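Local coordinates for protein predicted acyltransferase with acyl-CoA N-acyltransferase domain (Escherichia coli, PDB 4RS2) that binds coenzyme A and, as a member of the GNAT family, probably transfers an acyl group from acyl-CoA to an acceptor that remains undefined, at residues V73-V78 with V88-L93; A123-G128 with V174-H179. One frame throughout, in Å; residues are numbered along the deposited sequence.

How the contacts relate
Contacts 1 and 2 belong to one mixed β-sheet and lie in series along the chain, their centres about 7 Å apart. Contact 1 is true strand pairing in the middle of the GNAT fold; contact 2 is side-chain packing beside it. Two probable hydrogen bonds join them through Met-90: its N lies 2.7 Å from Val-125 O, and its O lies 2.8 Å from Thr-126 OG1. At the other end, Val-78 CG2 meets Val-174 CG1 at 3.6 Å. Coenzyme A lies about 4 Å from the side chain of Leu-93 in contact 1, and about 9 Å from that of Leu-127 in contact 2.

Contact 1 (V73-V78 with V88-L93); sequences VAFSPV and VGMAPL
Phe-75 and Met-90 form a non-hydrogen-bonded pair in an antiparallel β-ladder, and their side chains run side by side in the same direction. Met-90 sends CG anti to its backbone N (chi1 -176°), which carries the thioether along the aromatic ring: CG lies 3.5 Å from Phe-75 CE1. The sulfur makes an oblique Met-aromatic contact, with SD 4.6 Å from the ring centroid and 58° off the normal. Unbranched methionine is flexible enough to follow the ring and still touch Val-73, whose CG2 lies 3.6 Å from Met-90 CG. Val-88 CG2 and Leu-93 CD1 extend this close apolar packing along the two strands.

Beyond Met-90 the register slips by one residue, a β-bulge of the kind known in this strand of GNAT enzymes. Both bonding groups of Ala-74 are used there: its O accepts from Ala-91 N at 2.8 Å, while its N donates to Pro-92 O at 3.2 Å. Pro-92 has no N-H to offer, and the peptide before it is cis. Gly-89 bonds to Ser-76 in both directions, and having no side chain it lets Val-78 CG1 come within 3.5 Å of Gly-89 N.

On the face of Ser-76 the contact is polar and hydrated rather than packed. A water there accepts from Ser-76 OG at 2.7 Å and donates to Gly-89 O and Ala-91 O, so the small hydroxyl holds a water that ties together two carbonyls of the bulged strand. Ala-91 and Pro-77 are partly exposed.

Val-73 and Phe-75, on the face they share with Met-90, pack against helix 104-118 (Leu-108, Leu-113 and Leu-116); Val-88 also reaches Leu-116. Pro-92 touches helix 42-53, and strands 58-63 and 123-127 flank the pair within the sheet.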
# COMPACT_ATOMS: atom_id res chain seq x y z
N VAL A 73 3.86 4.59 -0.91
CA VAL A 73 2.83 3.53 -0.81
C VAL A 73 2.43 3.13 -2.21
O VAL A 73 2.40 3.97 -3.12
CB VAL A 73 1.60 3.90 0.03
CG1 VAL A 73 0.82 5.05 -0.61
CG2 VAL A 73 0.73 2.65 0.28
N ALA A 74 2.23 1.82 -2.41
CA ALA A 74 1.84 1.30 -3.70
C ALA A 74 0.65 0.34 -3.60
O ALA A 74 0.33 -0.24 -2.55
CB ALA A 74 3.01 0.59 -4.38
N PHE A 75 -0.00 0.20 -4.74
CA PHE A 75 -1.19 -0.61 -4.89
C PHE A 75 -1.06 -1.39 -6.18
O PHE A 75 -0.55 -0.86 -7.17
CB PHE A 75 -2.43 0.28 -4.97
CG PHE A 75 -2.62 1.15 -3.76
CD1 PHE A 75 -3.33 0.70 -2.65
CD2 PHE A 75 -2.09 2.43 -3.73
CE1 PHE A 75 -3.53 1.52 -1.57
CE2 PHE A 75 -2.27 3.24 -2.61
CZ PHE A 75 -2.97 2.76 -1.53
N SER A 76 -1.56 -2.62 -6.17
CA SER A 76 -1.52 -3.48 -7.36
C SER A 76 -2.83 -4.24 -7.43
O SER A 76 -3.51 -4.36 -6.41
CB SER A 76 -0.32 -4.43 -7.26
OG SER A 76 -0.34 -5.15 -6.07
N PRO A 77 -3.21 -4.76 -8.61
CA PRO A 77 -4.53 -5.38 -8.72
C PRO A 77 -4.62 -6.71 -8.02
O PRO A 77 -3.65 -7.46 -7.99
CB PRO A 77 -4.71 -5.59 -10.22
CG PRO A 77 -3.32 -5.64 -10.75
CD PRO A 77 -2.43 -4.85 -9.85
N VAL A 78 -5.78 -6.99 -7.44
CA VAL A 78 -6.03 -8.32 -6.85
C VAL A 78 -7.36 -8.80 -7.43
O VAL A 78 -8.20 -7.96 -7.78
CB VAL A 78 -6.08 -8.33 -5.31
CG1 VAL A 78 -4.77 -7.80 -4.75
CG2 VAL A 78 -7.26 -7.53 -4.75
N VAL A 88 -7.78 -3.68 -5.09
CA VAL A 88 -6.31 -3.60 -5.11
C VAL A 88 -5.75 -4.04 -3.78
O VAL A 88 -6.47 -4.05 -2.77
CB VAL A 88 -5.80 -2.19 -5.41
CG1 VAL A 88 -6.16 -1.78 -6.83
CG2 VAL A 88 -6.31 -1.22 -4.36
N GLY A 89 -4.48 -4.46 -3.81
CA GLY A 89 -3.72 -4.80 -2.62
C GLY A 89 -2.69 -3.69 -2.36
O GLY A 89 -2.00 -3.24 -3.28
N MET A 90 -2.60 -3.22 -1.12
CA MET A 90 -1.67 -2.18 -0.74
C MET A 90 -0.37 -2.78 -0.21
O MET A 90 -0.40 -3.58 0.71
CB MET A 90 -2.31 -1.30 0.34
CG MET A 90 -1.49 -0.12 0.75
SD MET A 90 -2.42 0.98 1.84
CE MET A 90 -2.32 0.09 3.37
N ALA A 91 0.75 -2.41 -0.82
CA ALA A 91 2.08 -2.87 -0.43
C ALA A 91 3.06 -2.39 -1.45
O ALA A 91 2.76 -2.39 -2.64
CB ALA A 91 2.15 -4.40 -0.38
N PRO A 92 4.23 -1.93 -1.03
CA PRO A 92 4.65 -1.72 0.35
C PRO A 92 4.24 -0.35 0.84
O PRO A 92 3.61 0.42 0.10
CB PRO A 92 6.18 -1.76 0.26
CG PRO A 92 6.50 -1.27 -1.08
CD PRO A 92 5.31 -1.57 -1.97
N LEU A 93 4.54 -0.09 2.11
CA LEU A 93 4.30 1.17 2.78
C LEU A 93 5.54 1.48 3.56
O LEU A 93 5.96 0.70 4.42
CB LEU A 93 3.10 1.09 3.72
CG LEU A 93 2.86 2.31 4.61
CD1 LEU A 93 2.54 3.50 3.73
CD2 LEU A 93 1.74 2.05 5.61
O HOH W 1 0.66 -3.53 -4.12

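Contact 2 (A123-G128 with V174-H179); sequences AVVTLG and VEYHEH
Val-125 and Val-174 approach through side chains alone: their CA atoms are 8.6 Å apart, and no direct hydrogen bond joins the two backbones. Within the GNAT fold, strand 123-127 follows helix 104-118 and lies parallel to strand 87-95, completing a β-α-β crossover, while segment 174-179 begins on strand 172-175 and runs on into a short 3-10 segment.

Val-125 does most of the touching on its strand. With chi1 at -57° CG1 lies anti to the carbonyl carbon, leaving CG2 between the backbone N and that carbon, turned to both partners. CG2 meets Val-174 CG1 at 4.1 Å, a modest methyl-to-methyl contact, and Tyr-176 OH at 3.6 Å. Branched valines suit these places because they are compact, apolar and at ease in extended backbone. Phe-157 of strand 157-161 borders Val-125, Val-174 and Tyr-176.

Tyr-176 spans the remaining distance. The tyrosine and Val-125 point in opposing directions and overlap alongside one another, the methyl approaching the ring obliquely, and the phenol end comes to rest beside the backbone of Thr-126 and Leu-127. A tyrosine fits because its ring can pack among apolar neighbours while its hydroxyl can hydrogen-bond to water beside strand 123-127; Trp-150 and Phe-180 meet the same ring.

Farther along, His-179 N donates to His-177 ND1 (3.0 Å), and His-179 NE2 bonds to Asp-53 OD2.

The polar link between the segments is made by a single water, hydrogen-bonded to Tyr-176 OH at 2.8 Å and accepting a weak bond from Leu-127 N at 3.1 Å.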
# COMPACT_ATOMS: atom_id res chain seq x y z
N ALA A 123 -12.40 -1.65 -3.12
CA ALA A 123 -11.83 -2.16 -1.89
C ALA A 123 -10.32 -2.29 -1.99
O ALA A 123 -9.77 -2.47 -3.08
CB ALA A 123 -12.44 -3.50 -1.52
N VAL A 124 -9.69 -2.28 -0.83
CA VAL A 124 -8.26 -2.39 -0.69
C VAL A 124 -7.94 -3.45 0.34
O VAL A 124 -8.49 -3.42 1.43
CB VAL A 124 -7.63 -1.06 -0.24
CG1 VAL A 124 -6.11 -1.24 -0.16
CG2 VAL A 124 -7.98 0.04 -1.23
N VAL A 125 -7.09 -4.39 -0.03
CA VAL A 125 -6.62 -5.38 0.97
C VAL A 125 -5.16 -5.07 1.28
O VAL A 125 -4.47 -4.38 0.50
CB VAL A 125 -6.77 -6.85 0.50
CG1 VAL A 125 -8.21 -7.14 0.17
CG2 VAL A 125 -5.89 -7.17 -0.71
N THR A 126 -4.70 -5.59 2.41
CA THR A 126 -3.30 -5.47 2.76
C THR A 126 -2.95 -6.57 3.75
O THR A 126 -3.83 -7.21 4.35
CB THR A 126 -2.95 -4.08 3.33
OG1 THR A 126 -1.54 -3.85 3.26
CG2 THR A 126 -3.42 -3.93 4.81
N LEU A 127 -1.66 -6.83 3.86
CA LEU A 127 -1.13 -7.86 4.75
C LEU A 127 -0.11 -7.22 5.67
O LEU A 127 0.91 -6.70 5.21
CB LEU A 127 -0.49 -8.96 3.92
CG LEU A 127 -0.01 -10.19 4.69
CD1 LEU A 127 -1.20 -10.98 5.24
CD2 LEU A 127 0.77 -11.08 3.74
N GLY A 128 -0.37 -7.27 6.97
CA GLY A 128 0.49 -6.62 7.92
C GLY A 128 -0.09 -6.64 9.31
O GLY A 128 -1.14 -7.21 9.55
N VAL A 174 -8.48 -14.06 -2.37
CA VAL A 174 -8.05 -12.83 -2.98
C VAL A 174 -6.65 -13.11 -3.48
O VAL A 174 -5.75 -13.40 -2.70
CB VAL A 174 -8.02 -11.68 -1.95
CG1 VAL A 174 -7.47 -10.42 -2.60
CG2 VAL A 174 -9.40 -11.48 -1.32
N GLU A 175 -6.45 -13.02 -4.80
CA GLU A 175 -5.17 -13.31 -5.41
C GLU A 175 -4.42 -12.07 -5.84
O GLU A 175 -4.95 -11.21 -6.57
CB GLU A 175 -5.39 -14.21 -6.63
CG GLU A 175 -5.59 -15.69 -6.29
CD GLU A 175 -4.32 -16.50 -6.38
OE1 GLU A 175 -3.32 -16.19 -5.71
OE2 GLU A 175 -4.33 -17.46 -7.14
N TYR A 176 -3.17 -11.97 -5.37
CA TYR A 176 -2.27 -10.89 -5.76
C TYR A 176 -1.56 -11.35 -7.05
O TYR A 176 -1.63 -12.51 -7.45
CB TYR A 176 -1.21 -10.63 -4.71
CG TYR A 176 -1.61 -9.93 -3.43
CD1 TYR A 176 -2.41 -10.55 -2.48
CD2 TYR A 176 -1.08 -8.69 -3.11
CE1 TYR A 176 -2.74 -9.91 -1.29
CE2 TYR A 176 -1.40 -8.05 -1.92
CZ TYR A 176 -2.23 -8.66 -1.01
OH TYR A 176 -2.54 -8.09 0.18
N HIS A 177 -0.88 -10.43 -7.70
CA HIS A 177 -0.09 -10.77 -8.86
C HIS A 177 1.03 -11.72 -8.44
O HIS A 177 1.50 -11.70 -7.28
CB HIS A 177 0.50 -9.52 -9.41
CG HIS A 177 1.19 -9.72 -10.70
ND1 HIS A 177 2.54 -9.97 -10.79
CD2 HIS A 177 0.70 -9.79 -11.97
CE1 HIS A 177 2.87 -10.13 -12.06
NE2 HIS A 177 1.77 -10.03 -12.79
N GLU A 178 1.47 -12.56 -9.35
CA GLU A 178 2.51 -13.54 -9.01
C GLU A 178 3.82 -12.94 -8.54
O GLU A 178 4.59 -13.63 -7.89
CB GLU A 178 2.74 -14.47 -10.18
CG GLU A 178 3.28 -13.79 -11.41
CD GLU A 178 3.34 -14.72 -12.58
OE1 GLU A 178 4.22 -15.59 -12.58
OE2 GLU A 178 2.51 -14.55 -13.50
N HIS A 179 4.08 -11.66 -8.83
CA HIS A 179 5.31 -11.03 -8.35
C HIS A 179 5.37 -11.00 -6.83
O HIS A 179 6.45 -10.84 -6.25
CB HIS A 179 5.48 -9.59 -8.87
CG HIS A 179 5.85 -9.51 -10.31
ND1 HIS A 179 6.59 -10.48 -10.95
CD2 HIS A 179 5.69 -8.52 -11.22
CE1 HIS A 179 6.80 -10.12 -12.20
NE2 HIS A 179 6.25 -8.94 -12.39
O HOH W 2 -0.54 -6.35 0.96